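Local atomic coordinates of hydrogenase maturation factor (Thermoanaerobacter tengcongensis, PDB entry 3VTH), a protein that probably transfers the carbamoyl group of carbamoyl phosphate, at the cost of ATP, to the C-terminal cysteine of HypE during [NiFe]-hydrogenase maturation. Residues Pro141-Ile146 / Glu444-Leu449; Arg169-Pro174 / His180-Ala185; Arg257-Val262 / Glu271-Leu276; Met597-Asp602 / Leu615-Ala620. All coordinates share one frame; numbering follows the deposited sequence.

Contact 1: residues Pro141-Ile146 / Glu444-Leu449; sequences PRFSII and ERYKKL
Y446 is the first residue of 444-449 to meet the other segment, reaching the ring of F143 with the hydroxyl end of its side chain. F143 CZ lies 3.8 Å from Y446 OH. The two ring planes are inclined by 63°, an oblique pairing. The polar end of Y446 is engaged beyond this contact, in a hydrogen bond between its OH and H425 ND1. One helical turn further on, L449 faces 141-146 and divides its two methyl groups between two partners. CD2 comes to the edge of the F143 ring, near its plane, 4.0 Å from CE2, while CD1 packs on I146 CG2 at 4.2 Å. F143 can meet both helix residues because its CG stands anti to the backbone N (chi1 176°), which carries the ring out of the short 3-10 turn 143-145 to the helix. The contact is thus a small, buried apolar patch. It joins a turn in the first HypF finger to the last turns of helix 433-449 of the Kae1-like domain, where F413 meets the Y446 ring edge-to-face and M415 of strand 414-417 touches the same tyrosine.

Contact 2: residues Arg169-Pro174 / His180-Ala185; sequences REYHDP and HAQPVA
The rings of Y171 and H180 lie face to face, centroids 4.5 Å apart and planes inclined by 26°, with Y171 CE1 over the centre of the imidazole. H180 also lays its own backbone on the phenol: its CA sits over the same ring, 3.7 Å from the centroid, in a CH-pi contact. The main chain helps to hold this overlap, since H180 N donates to Y171 O at 2.8 Å. Around the rim of the phenol the partners change. A181 O lies at the edge beside CD2, V184 CG1 packs on the same carbon at 3.9 Å, and at the far end Q182 NE2 donates to Y171 OH (2.8 Å). The amide of Q182 stands steeply to the ring, 79° between planes, and its bend at chi2 (-54°) brings NE2 back to the hydroxyl; its OE1 accepts from a water and from R153 N. E170 OE1 rests on V184 CG2 while forming a salt bridge with R128. Q182 also touches R26, a predicted active-site residue of the acylphosphatase domain. The arrangement packs the end of helix 165-171 against the chain just before C186 and C189, beside the second Cys4 zinc site of a HypF finger, where V184 neighbours C167.

Contact 3: residues Arg257-Val262 / Glu271-Leu276; sequences RDVEEV and EEERLL
Segments 257-262 and 271-276 belong to two successive helices, 259-265 and 270-277, and approach most closely at V259 and E273, whose CA atoms are 7.2 Å apart. V259 lays both methyl groups against the E273 side chain, which it crosses at about a right angle. CG1 is 3.9 Å from E273 CD and CG2 is 4.2 Å from E273 CG, so V259 meets the CG methylene and the carboxylate carbon of E273. E273 gets there with CG anti to the backbone N (chi1 180°) and an extended chain beyond. One turn along, V262 CG1 meets L276 CD1 at 4.3 Å, a looser, buried apolar pair backed by strand 283-287: L286 touches V262 and V284 touches L276. The two consecutive helices thus pack beside the mixed sheet of the telomere-recombination (YrdC-like) domain. D258, the N-cap of the first helix, accepts from E261 N through OD1 at 2.9 Å, and E261 OE1 accepts from R257 N. What joins the helices is therefore mainly van der Waals contact, with the carboxylate of E273 against V259 CG1 and in a long, weak ion pair with K263; the capping bond lies within the first segment, and R257 and E272 have further polar partners elsewhere.

Contact 4: residues Met597-Asp602 / Leu615-Ala620; sequences MGRFFD and LFEGQA. With AP2 (phosphomethylphosphonic acid adenosyl ester), chain H.
Charge links the two segments through R599, which faces carboxylates of both. Within its own helix, NE and NH2 make two hydrogen bonds to a single oxygen, D602 OD2, at 3.2 and 2.8 Å, a salt bridge in which both nitrogens arrive from the same face of the carboxylate plane. Toward the other segment, NH2 forms a salt bridge with E617 OE1 at 3.3 Å. This one rests on charge alone: the oxygen lies well out of the guanidinium plane and no N-H is aimed at it, although guanidinium and carboxylate planes are only 7° apart. Bends at chi2 (-64°) and chi3 (69°) curl the arginine back between the two acids, and its charge probably eases their mutual repulsion. A water adds a polar bridge, donating to D602 OD1 and accepting from A620 N and, weakly, G618 N. Between the two segments themselves, van der Waals contact is slight: D602 OD1 rests 3.6 Å from A620 CB. Both meet the ribose and adenine of AP2 by close packing, while its hydrogen bonds come from elsewhere, among them E625 and N706. F601 offers a ring face to adenine C2, 3.6 Å from its CE1, and F673 and H674 meet the F601 ring edge-to-face. G598 CA comes 3.3 Å from ribose O2', an approach its lack of a side chain permits, while E617 CG approaches O3' at 3.1 Å. G618, at the N-cap of helix 619-626, lies by C2'. Together G598, R599, F601, E617 and G618 line part of the AP2 pocket in the Kae1-like domain of the actin-like ATPase clan.

Overall arrangement
Contact 2 is nested along the chain inside the long loop closed by contact 1, and so is contact 3; contact 4 follows after both. Contact 1 joins a finger turn to the Kae1-like domain, whereas the others are each internal to one domain: 169-174/180-185 to the second finger, 257-262/271-276 to the telomere-recombination domain beside strand 283-287 of the ten-stranded sheet, and 597-602/615-620 to the second Kae1-like subdomain. Contacts 1 and 2 have centres about 23 Å apart but nearest atoms about 4 Å; contacts 2 and 4 have centres about 53 Å apart, across the centre of the chain. The centre of contact 3 is about 30 Å from those of contacts 1 and 4. The contacts thus sample one multidomain chain, with contact 4 at the AP2 site.

Contact 1: residues Pro141-Ile146 / Glu444-Leu449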
# COMPACT_ATOMS: atom_id res chain seq x y z
N PRO A 141 -7.74 9.07 -13.83
CA PRO A 141 -6.31 9.03 -13.59
C PRO A 141 -5.77 10.40 -13.24
O PRO A 141 -6.28 11.42 -13.74
CB PRO A 141 -5.73 8.56 -14.93
CG PRO A 141 -6.76 8.82 -15.92
CD PRO A 141 -8.08 8.69 -15.21
N ARG A 142 -4.77 10.41 -12.36
CA ARG A 142 -4.06 11.62 -12.01
C ARG A 142 -2.58 11.26 -12.05
O ARG A 142 -1.95 11.35 -13.09
CB ARG A 142 -4.51 12.18 -10.65
CG ARG A 142 -5.96 12.74 -10.60
CD ARG A 142 -6.17 13.93 -11.56
NE ARG A 142 -7.51 14.50 -11.37
CZ ARG A 142 -8.62 14.08 -11.99
NH1 ARG A 142 -8.57 13.10 -12.87
NH2 ARG A 142 -9.79 14.66 -11.71
N PHE A 143 -2.04 10.83 -10.91
CA PHE A 143 -0.63 10.40 -10.84
C PHE A 143 -0.15 9.62 -12.06
O PHE A 143 0.87 9.98 -12.68
CB PHE A 143 -0.40 9.56 -9.57
CG PHE A 143 1.00 9.01 -9.48
CD1 PHE A 143 1.21 7.65 -9.48
CD2 PHE A 143 2.10 9.87 -9.43
CE1 PHE A 143 2.52 7.13 -9.40
CE2 PHE A 143 3.41 9.37 -9.36
CZ PHE A 143 3.62 8.00 -9.34
N SER A 144 -0.89 8.58 -12.44
CA SER A 144 -0.47 7.71 -13.54
C SER A 144 -0.20 8.45 -14.85
O SER A 144 0.61 7.98 -15.64
CB SER A 144 -1.50 6.60 -13.80
OG SER A 144 -2.78 7.17 -14.09
N ILE A 145 -0.87 9.58 -15.10
CA ILE A 145 -0.68 10.29 -16.37
C ILE A 145 -0.02 11.67 -16.25
O ILE A 145 0.10 12.39 -17.23
CB ILE A 145 -2.00 10.42 -17.16
CG1 ILE A 145 -3.01 11.29 -16.39
CG2 ILE A 145 -2.58 8.99 -17.47
CD1 ILE A 145 -4.21 11.69 -17.24
N ILE A 146 0.46 12.01 -15.05
CA ILE A 146 1.05 13.34 -14.80
C ILE A 146 2.57 13.29 -15.02
O ILE A 146 3.26 12.46 -14.41
CB ILE A 146 0.67 13.88 -13.38
CG1 ILE A 146 -0.81 14.31 -13.37
CG2 ILE A 146 1.57 15.07 -12.94
CD1 ILE A 146 -1.42 14.46 -11.94
N GLU A 444 14.27 8.53 -9.43
CA GLU A 444 14.57 9.71 -10.26
C GLU A 444 13.30 10.49 -10.57
O GLU A 444 13.28 11.72 -10.52
CB GLU A 444 15.30 9.33 -11.56
CG GLU A 444 16.71 8.76 -11.33
CD GLU A 444 17.62 9.69 -10.55
OE1 GLU A 444 18.09 9.31 -9.46
OE2 GLU A 444 17.87 10.83 -11.02
N ARG A 445 12.22 9.78 -10.84
CA ARG A 445 10.96 10.43 -11.17
C ARG A 445 10.24 11.15 -10.02
O ARG A 445 9.62 12.20 -10.22
CB ARG A 445 10.03 9.44 -11.87
CG ARG A 445 10.32 9.46 -13.36
CD ARG A 445 10.24 8.12 -13.95
NE ARG A 445 8.91 7.54 -13.80
CZ ARG A 445 8.30 6.84 -14.74
NH1 ARG A 445 7.10 6.35 -14.51
NH2 ARG A 445 8.89 6.63 -15.92
N TYR A 446 10.34 10.58 -8.82
CA TYR A 446 9.80 11.23 -7.62
C TYR A 446 10.63 12.47 -7.28
O TYR A 446 10.07 13.50 -6.90
CB TYR A 446 9.77 10.24 -6.45
CG TYR A 446 8.48 9.43 -6.32
CD1 TYR A 446 7.64 9.59 -5.21
CD2 TYR A 446 8.11 8.51 -7.30
CE1 TYR A 446 6.47 8.85 -5.08
CE2 TYR A 446 6.93 7.74 -7.19
CZ TYR A 446 6.12 7.92 -6.06
OH TYR A 446 4.97 7.18 -5.93
N LYS A 447 11.96 12.38 -7.42
CA LYS A 447 12.82 13.56 -7.22
C LYS A 447 12.48 14.71 -8.17
O LYS A 447 12.47 15.87 -7.77
CB LYS A 447 14.31 13.22 -7.38
CG LYS A 447 14.86 12.34 -6.24
CD LYS A 447 16.39 12.20 -6.31
CE LYS A 447 16.84 11.51 -7.57
NZ LYS A 447 18.33 11.40 -7.61
N LYS A 448 12.21 14.38 -9.42
CA LYS A 448 11.80 15.38 -10.40
C LYS A 448 10.39 15.89 -10.11
O LYS A 448 10.14 17.09 -10.10
CB LYS A 448 11.86 14.81 -11.81
CG LYS A 448 13.26 14.45 -12.26
CD LYS A 448 13.30 14.17 -13.77
CE LYS A 448 14.49 13.27 -14.11
NZ LYS A 448 15.80 13.94 -13.80
N LEU A 449 9.46 14.97 -9.87
CA LEU A 449 8.07 15.35 -9.71
C LEU A 449 7.87 16.27 -8.49
O LEU A 449 7.16 17.29 -8.56
CB LEU A 449 7.18 14.12 -9.61
CG LEU A 449 5.66 14.37 -9.63
CD1 LEU A 449 5.24 15.23 -10.82
CD2 LEU A 449 4.94 13.05 -9.64

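Contact 2: residues Arg169-Pro174 / His180-Ala185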
# COMPACT_ATOMS: atom_id res chain seq x y z
N ARG A 169 -16.01 23.78 -25.94
CA ARG A 169 -17.18 24.54 -25.55
C ARG A 169 -17.57 24.24 -24.11
O ARG A 169 -17.83 25.12 -23.35
CB ARG A 169 -18.36 24.31 -26.50
CG ARG A 169 -18.20 25.03 -27.84
CD ARG A 169 -19.41 25.03 -28.80
NE ARG A 169 -20.28 23.86 -28.69
CZ ARG A 169 -20.48 22.94 -29.63
NH1 ARG A 169 -19.91 23.03 -30.82
NH2 ARG A 169 -21.28 21.92 -29.39
N GLU A 170 -17.58 22.98 -23.76
CA GLU A 170 -17.85 22.56 -22.39
C GLU A 170 -16.81 23.13 -21.42
O GLU A 170 -17.16 23.65 -20.36
CB GLU A 170 -17.84 21.04 -22.28
CG GLU A 170 -19.00 20.33 -22.96
CD GLU A 170 -18.89 18.81 -22.81
OE1 GLU A 170 -17.76 18.28 -22.86
OE2 GLU A 170 -19.92 18.14 -22.62
N TYR A 171 -15.54 23.03 -21.81
CA TYR A 171 -14.41 23.54 -21.04
C TYR A 171 -14.55 25.04 -20.75
O TYR A 171 -14.20 25.50 -19.65
CB TYR A 171 -13.11 23.27 -21.81
CG TYR A 171 -11.84 23.68 -21.09
CD1 TYR A 171 -11.34 24.99 -21.18
CD2 TYR A 171 -11.12 22.76 -20.33
CE1 TYR A 171 -10.15 25.36 -20.52
CE2 TYR A 171 -9.94 23.12 -19.68
CZ TYR A 171 -9.47 24.41 -19.78
OH TYR A 171 -8.31 24.74 -19.11
N HIS A 172 -15.05 25.79 -21.73
CA HIS A 172 -15.19 27.24 -21.59
C HIS A 172 -16.57 27.70 -21.10
O HIS A 172 -16.82 28.91 -21.03
CB HIS A 172 -14.79 27.95 -22.91
CG HIS A 172 -13.33 27.88 -23.21
ND1 HIS A 172 -12.80 27.00 -24.13
CD2 HIS A 172 -12.27 28.53 -22.67
CE1 HIS A 172 -11.48 27.13 -24.16
NE2 HIS A 172 -11.14 28.06 -23.28
N ASP A 173 -17.45 26.76 -20.77
CA ASP A 173 -18.82 27.07 -20.35
C ASP A 173 -18.97 26.99 -18.82
O ASP A 173 -18.98 25.88 -18.27
CB ASP A 173 -19.80 26.09 -21.04
CG ASP A 173 -21.26 26.33 -20.66
OD1 ASP A 173 -21.57 27.31 -19.95
OD2 ASP A 173 -22.11 25.51 -21.08
N PRO A 174 -19.12 28.15 -18.14
CA PRO A 174 -19.17 28.18 -16.67
C PRO A 174 -20.34 27.39 -16.07
O PRO A 174 -20.25 26.99 -14.91
CB PRO A 174 -19.31 29.68 -16.33
CG PRO A 174 -19.04 30.41 -17.59
CD PRO A 174 -19.37 29.48 -18.73
N HIS A 180 -13.45 24.16 -17.32
CA HIS A 180 -12.03 24.04 -17.00
C HIS A 180 -11.60 22.68 -16.42
O HIS A 180 -10.74 22.61 -15.53
CB HIS A 180 -11.59 25.20 -16.09
CG HIS A 180 -11.30 26.46 -16.85
ND1 HIS A 180 -10.03 26.98 -16.94
CD2 HIS A 180 -12.10 27.26 -17.59
CE1 HIS A 180 -10.07 28.08 -17.68
NE2 HIS A 180 -11.31 28.27 -18.08
N ALA A 181 -12.20 21.61 -16.94
CA ALA A 181 -11.79 20.27 -16.58
C ALA A 181 -10.59 19.88 -17.44
O ALA A 181 -10.73 19.64 -18.63
CB ALA A 181 -12.94 19.26 -16.77
N GLN A 182 -9.41 19.83 -16.82
CA GLN A 182 -8.17 19.58 -17.57
C GLN A 182 -8.18 18.30 -18.42
O GLN A 182 -7.64 18.32 -19.52
CB GLN A 182 -6.93 19.62 -16.65
CG GLN A 182 -6.63 21.02 -16.08
CD GLN A 182 -6.51 22.07 -17.17
OE1 GLN A 182 -5.70 21.94 -18.11
NE2 GLN A 182 -7.32 23.11 -17.07
N PRO A 183 -8.79 17.20 -17.94
CA PRO A 183 -8.78 16.00 -18.78
C PRO A 183 -9.97 15.82 -19.75
O PRO A 183 -10.10 14.75 -20.34
CB PRO A 183 -8.80 14.87 -17.75
CG PRO A 183 -9.54 15.43 -16.58
CD PRO A 183 -9.32 16.93 -16.59
N VAL A 184 -10.81 16.83 -19.92
CA VAL A 184 -12.03 16.68 -20.75
C VAL A 184 -11.75 16.14 -22.17
O VAL A 184 -10.89 16.64 -22.90
CB VAL A 184 -12.85 18.01 -20.82
CG1 VAL A 184 -12.07 19.12 -21.51
CG2 VAL A 184 -14.20 17.79 -21.52
N ALA A 185 -12.49 15.10 -22.54
CA ALA A 185 -12.37 14.48 -23.86
C ALA A 185 -13.63 13.69 -24.14
O ALA A 185 -14.48 13.55 -23.25
CB ALA A 185 -11.14 13.56 -23.91
O HOH W 1 -5.16 23.60 -19.97

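Contact 3: residues Arg257-Val262 / Glu271-Leu276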
# COMPACT_ATOMS: atom_id res chain seq x y z
N ARG A 257 -18.78 -7.02 -9.41
CA ARG A 257 -19.51 -5.91 -10.01
C ARG A 257 -19.98 -4.87 -8.99
O ARG A 257 -19.97 -3.67 -9.29
CB ARG A 257 -20.68 -6.42 -10.88
CG ARG A 257 -21.80 -7.08 -10.11
CD ARG A 257 -22.56 -8.10 -10.96
NE ARG A 257 -23.21 -7.51 -12.12
CZ ARG A 257 -22.82 -7.70 -13.39
NH1 ARG A 257 -21.77 -8.48 -13.66
NH2 ARG A 257 -23.48 -7.11 -14.37
N ASP A 258 -20.37 -5.31 -7.80
CA ASP A 258 -20.90 -4.40 -6.76
C ASP A 258 -20.90 -5.07 -5.39
O ASP A 258 -20.58 -6.27 -5.28
CB ASP A 258 -22.33 -3.91 -7.11
CG ASP A 258 -23.31 -5.05 -7.36
OD1 ASP A 258 -23.15 -6.15 -6.78
OD2 ASP A 258 -24.27 -4.84 -8.12
N VAL A 259 -21.27 -4.31 -4.36
CA VAL A 259 -21.24 -4.82 -2.99
C VAL A 259 -22.17 -6.01 -2.80
O VAL A 259 -21.84 -6.95 -2.08
CB VAL A 259 -21.52 -3.71 -1.93
CG1 VAL A 259 -21.53 -4.30 -0.52
CG2 VAL A 259 -20.45 -2.61 -2.01
N GLU A 260 -23.32 -5.98 -3.47
CA GLU A 260 -24.26 -7.11 -3.44
C GLU A 260 -23.58 -8.42 -3.88
O GLU A 260 -23.75 -9.45 -3.22
CB GLU A 260 -25.52 -6.84 -4.27
CG GLU A 260 -26.64 -7.85 -3.98
CD GLU A 260 -27.86 -7.75 -4.90
OE1 GLU A 260 -27.75 -7.22 -6.03
OE2 GLU A 260 -28.93 -8.24 -4.50
N GLU A 261 -22.83 -8.38 -4.98
CA GLU A 261 -22.11 -9.56 -5.44
C GLU A 261 -21.06 -10.00 -4.40
O GLU A 261 -20.96 -11.18 -4.08
CB GLU A 261 -21.47 -9.34 -6.82
CG GLU A 261 -20.74 -10.57 -7.33
CD GLU A 261 -20.48 -10.59 -8.83
OE1 GLU A 261 -19.79 -9.69 -9.37
OE2 GLU A 261 -20.94 -11.55 -9.48
N VAL A 262 -20.31 -9.05 -3.85
CA VAL A 262 -19.27 -9.38 -2.86
C VAL A 262 -19.87 -10.12 -1.66
O VAL A 262 -19.29 -11.10 -1.19
CB VAL A 262 -18.50 -8.12 -2.40
CG1 VAL A 262 -17.40 -8.48 -1.41
CG2 VAL A 262 -17.88 -7.41 -3.59
N GLU A 271 -17.56 -0.81 7.70
CA GLU A 271 -16.24 -0.19 7.50
C GLU A 271 -15.54 -0.80 6.28
O GLU A 271 -14.89 -0.10 5.52
CB GLU A 271 -15.39 -0.34 8.76
CG GLU A 271 -16.00 0.27 10.07
CD GLU A 271 -16.94 -0.70 10.82
OE1 GLU A 271 -17.58 -1.58 10.21
OE2 GLU A 271 -17.06 -0.55 12.06
N GLU A 272 -15.69 -2.10 6.07
CA GLU A 272 -15.17 -2.75 4.86
C GLU A 272 -15.90 -2.29 3.60
O GLU A 272 -15.28 -2.09 2.54
CB GLU A 272 -15.22 -4.27 4.99
CG GLU A 272 -14.13 -4.85 5.90
CD GLU A 272 -14.44 -6.28 6.38
OE1 GLU A 272 -15.63 -6.65 6.42
OE2 GLU A 272 -13.50 -7.03 6.71
N GLU A 273 -17.21 -2.12 3.70
CA GLU A 273 -17.98 -1.59 2.58
C GLU A 273 -17.50 -0.19 2.19
O GLU A 273 -17.41 0.12 1.01
CB GLU A 273 -19.47 -1.57 2.93
CG GLU A 273 -20.34 -1.04 1.83
CD GLU A 273 -21.83 -1.39 2.02
OE1 GLU A 273 -22.16 -2.19 2.91
OE2 GLU A 273 -22.64 -0.87 1.25
N ARG A 274 -17.19 0.63 3.19
CA ARG A 274 -16.65 1.97 2.94
C ARG A 274 -15.33 1.92 2.17
O ARG A 274 -15.11 2.73 1.26
CB ARG A 274 -16.49 2.71 4.27
CG ARG A 274 -16.07 4.17 4.16
CD ARG A 274 -15.71 4.70 5.57
NE ARG A 274 -14.26 4.83 5.79
CZ ARG A 274 -13.44 3.88 6.24
NH1 ARG A 274 -13.86 2.65 6.55
NH2 ARG A 274 -12.15 4.17 6.39
N LEU A 275 -14.44 0.99 2.54
CA LEU A 275 -13.15 0.84 1.85
C LEU A 275 -13.33 0.39 0.40
O LEU A 275 -12.65 0.90 -0.50
CB LEU A 275 -12.23 -0.13 2.61
CG LEU A 275 -11.76 0.31 4.01
CD1 LEU A 275 -10.85 -0.77 4.62
CD2 LEU A 275 -11.02 1.65 3.96
N LEU A 276 -14.24 -0.56 0.18
CA LEU A 276 -14.54 -1.08 -1.17
C LEU A 276 -15.07 -0.00 -2.11
O LEU A 276 -14.65 0.10 -3.27
CB LEU A 276 -15.57 -2.20 -1.09
CG LEU A 276 -15.08 -3.59 -0.70
CD1 LEU A 276 -16.27 -4.48 -0.29
CD2 LEU A 276 -14.30 -4.20 -1.85

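Contact 4: residues Met597-Asp602 / Leu615-Ala620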
# COMPACT_ATOMS: atom_id res chain seq x y z
N MET A 597 9.49 -14.09 14.84
CA MET A 597 8.09 -14.52 14.93
C MET A 597 7.66 -15.26 13.67
O MET A 597 6.92 -16.24 13.72
CB MET A 597 7.16 -13.33 15.24
CG MET A 597 5.70 -13.73 15.59
SD MET A 597 5.57 -14.92 16.95
CE MET A 597 6.38 -14.03 18.29
N GLY A 598 8.16 -14.81 12.52
CA GLY A 598 7.88 -15.51 11.25
C GLY A 598 8.36 -16.95 11.22
O GLY A 598 7.62 -17.86 10.81
N ARG A 599 9.60 -17.18 11.66
CA ARG A 599 10.15 -18.53 11.70
C ARG A 599 9.45 -19.37 12.76
O ARG A 599 9.26 -20.58 12.58
CB ARG A 599 11.68 -18.54 11.92
CG ARG A 599 12.53 -17.80 10.85
CD ARG A 599 12.48 -18.39 9.42
NE ARG A 599 11.17 -18.19 8.80
CZ ARG A 599 10.80 -17.08 8.15
NH1 ARG A 599 11.64 -16.06 7.99
NH2 ARG A 599 9.57 -17.00 7.66
N PHE A 600 9.09 -18.74 13.89
CA PHE A 600 8.30 -19.42 14.93
C PHE A 600 7.01 -19.97 14.32
O PHE A 600 6.69 -21.18 14.46
CB PHE A 600 8.02 -18.47 16.12
CG PHE A 600 7.62 -19.15 17.42
CD1 PHE A 600 7.50 -20.54 17.54
CD2 PHE A 600 7.30 -18.36 18.53
CE1 PHE A 600 7.11 -21.14 18.76
CE2 PHE A 600 6.90 -18.95 19.75
CZ PHE A 600 6.81 -20.35 19.86
N PHE A 601 6.27 -19.12 13.61
CA PHE A 601 5.08 -19.56 12.88
C PHE A 601 5.38 -20.70 11.91
O PHE A 601 4.64 -21.68 11.88
CB PHE A 601 4.41 -18.39 12.13
CG PHE A 601 3.33 -17.70 12.93
CD1 PHE A 601 1.99 -17.82 12.56
CD2 PHE A 601 3.66 -16.94 14.06
CE1 PHE A 601 0.98 -17.18 13.30
CE2 PHE A 601 2.66 -16.29 14.81
CZ PHE A 601 1.31 -16.43 14.43
N ASP A 602 6.46 -20.58 11.13
CA ASP A 602 6.82 -21.64 10.17
C ASP A 602 7.13 -22.97 10.87
O ASP A 602 6.74 -24.04 10.39
CB ASP A 602 8.00 -21.24 9.29
CG ASP A 602 7.63 -20.20 8.23
OD1 ASP A 602 6.42 -19.93 8.03
OD2 ASP A 602 8.56 -19.64 7.62
N LEU A 615 5.57 -22.00 -1.19
CA LEU A 615 5.82 -21.45 -2.52
C LEU A 615 6.20 -19.98 -2.43
O LEU A 615 6.88 -19.45 -3.31
CB LEU A 615 4.60 -21.65 -3.43
CG LEU A 615 4.19 -23.13 -3.64
CD1 LEU A 615 2.91 -23.30 -4.47
CD2 LEU A 615 5.34 -23.94 -4.25
N PHE A 616 5.77 -19.32 -1.36
CA PHE A 616 6.10 -17.93 -1.11
C PHE A 616 6.27 -17.68 0.38
O PHE A 616 5.70 -18.38 1.21
CB PHE A 616 5.05 -16.98 -1.72
CG PHE A 616 3.64 -17.15 -1.16
CD1 PHE A 616 2.76 -18.05 -1.72
CD2 PHE A 616 3.21 -16.37 -0.08
CE1 PHE A 616 1.47 -18.20 -1.22
CE2 PHE A 616 1.91 -16.52 0.43
CZ PHE A 616 1.04 -17.44 -0.14
N GLU A 617 7.08 -16.68 0.70
CA GLU A 617 7.40 -16.32 2.08
C GLU A 617 6.12 -15.94 2.83
O GLU A 617 5.36 -15.10 2.37
CB GLU A 617 8.41 -15.15 2.05
CG GLU A 617 8.88 -14.61 3.41
CD GLU A 617 10.07 -15.36 3.99
OE1 GLU A 617 9.89 -16.52 4.44
OE2 GLU A 617 11.19 -14.78 4.01
N GLY A 618 5.87 -16.58 3.96
CA GLY A 618 4.71 -16.23 4.78
C GLY A 618 3.50 -17.10 4.52
O GLY A 618 2.53 -17.05 5.27
N GLN A 619 3.54 -17.89 3.45
CA GLN A 619 2.41 -18.75 3.09
C GLN A 619 1.96 -19.61 4.26
O GLN A 619 0.77 -19.69 4.56
CB GLN A 619 2.74 -19.63 1.88
CG GLN A 619 1.61 -20.61 1.50
CD GLN A 619 1.91 -21.42 0.26
OE1 GLN A 619 0.99 -21.87 -0.44
NE2 GLN A 619 3.18 -21.64 -0.02
N ALA A 620 2.92 -20.24 4.93
CA ALA A 620 2.60 -21.15 6.01
C ALA A 620 1.98 -20.39 7.18
O ALA A 620 1.05 -20.87 7.81
CB ALA A 620 3.85 -21.93 6.47
PB AP2 H . 10.98 -9.19 6.94
O1B AP2 H . 10.52 -10.41 7.69
O2B AP2 H . 11.26 -7.96 7.76
O3B AP2 H . 12.05 -9.52 5.92
C3A AP2 H . 9.53 -8.78 5.93
PA AP2 H . 8.08 -8.21 6.86
O1A AP2 H . 7.19 -7.73 5.72
O2A AP2 H . 8.35 -7.30 8.03
O5' AP2 H . 7.47 -9.56 7.51
C5' AP2 H . 6.88 -10.51 6.63
C4' AP2 H . 6.75 -11.78 7.44
O4' AP2 H . 5.69 -11.64 8.39
C3' AP2 H . 6.37 -12.98 6.60
O3' AP2 H . 7.51 -13.50 5.91
C2' AP2 H . 5.82 -13.90 7.67
O2' AP2 H . 6.94 -14.54 8.28
C1' AP2 H . 5.13 -12.93 8.64
N9 AP2 H . 3.66 -12.99 8.36
C8 AP2 H . 3.02 -12.62 7.22
N7 AP2 H . 1.69 -12.87 7.29
C5 AP2 H . 1.45 -13.41 8.50
C6 AP2 H . 0.26 -13.92 9.24
N6 AP2 H . -0.98 -13.88 8.68
N1 AP2 H . 0.46 -14.42 10.48
C2 AP2 H . 1.67 -14.45 11.07
N3 AP2 H . 2.80 -14.03 10.45
C4 AP2 H . 2.75 -13.50 9.20
O HOH W 2 5.78 -19.62 5.33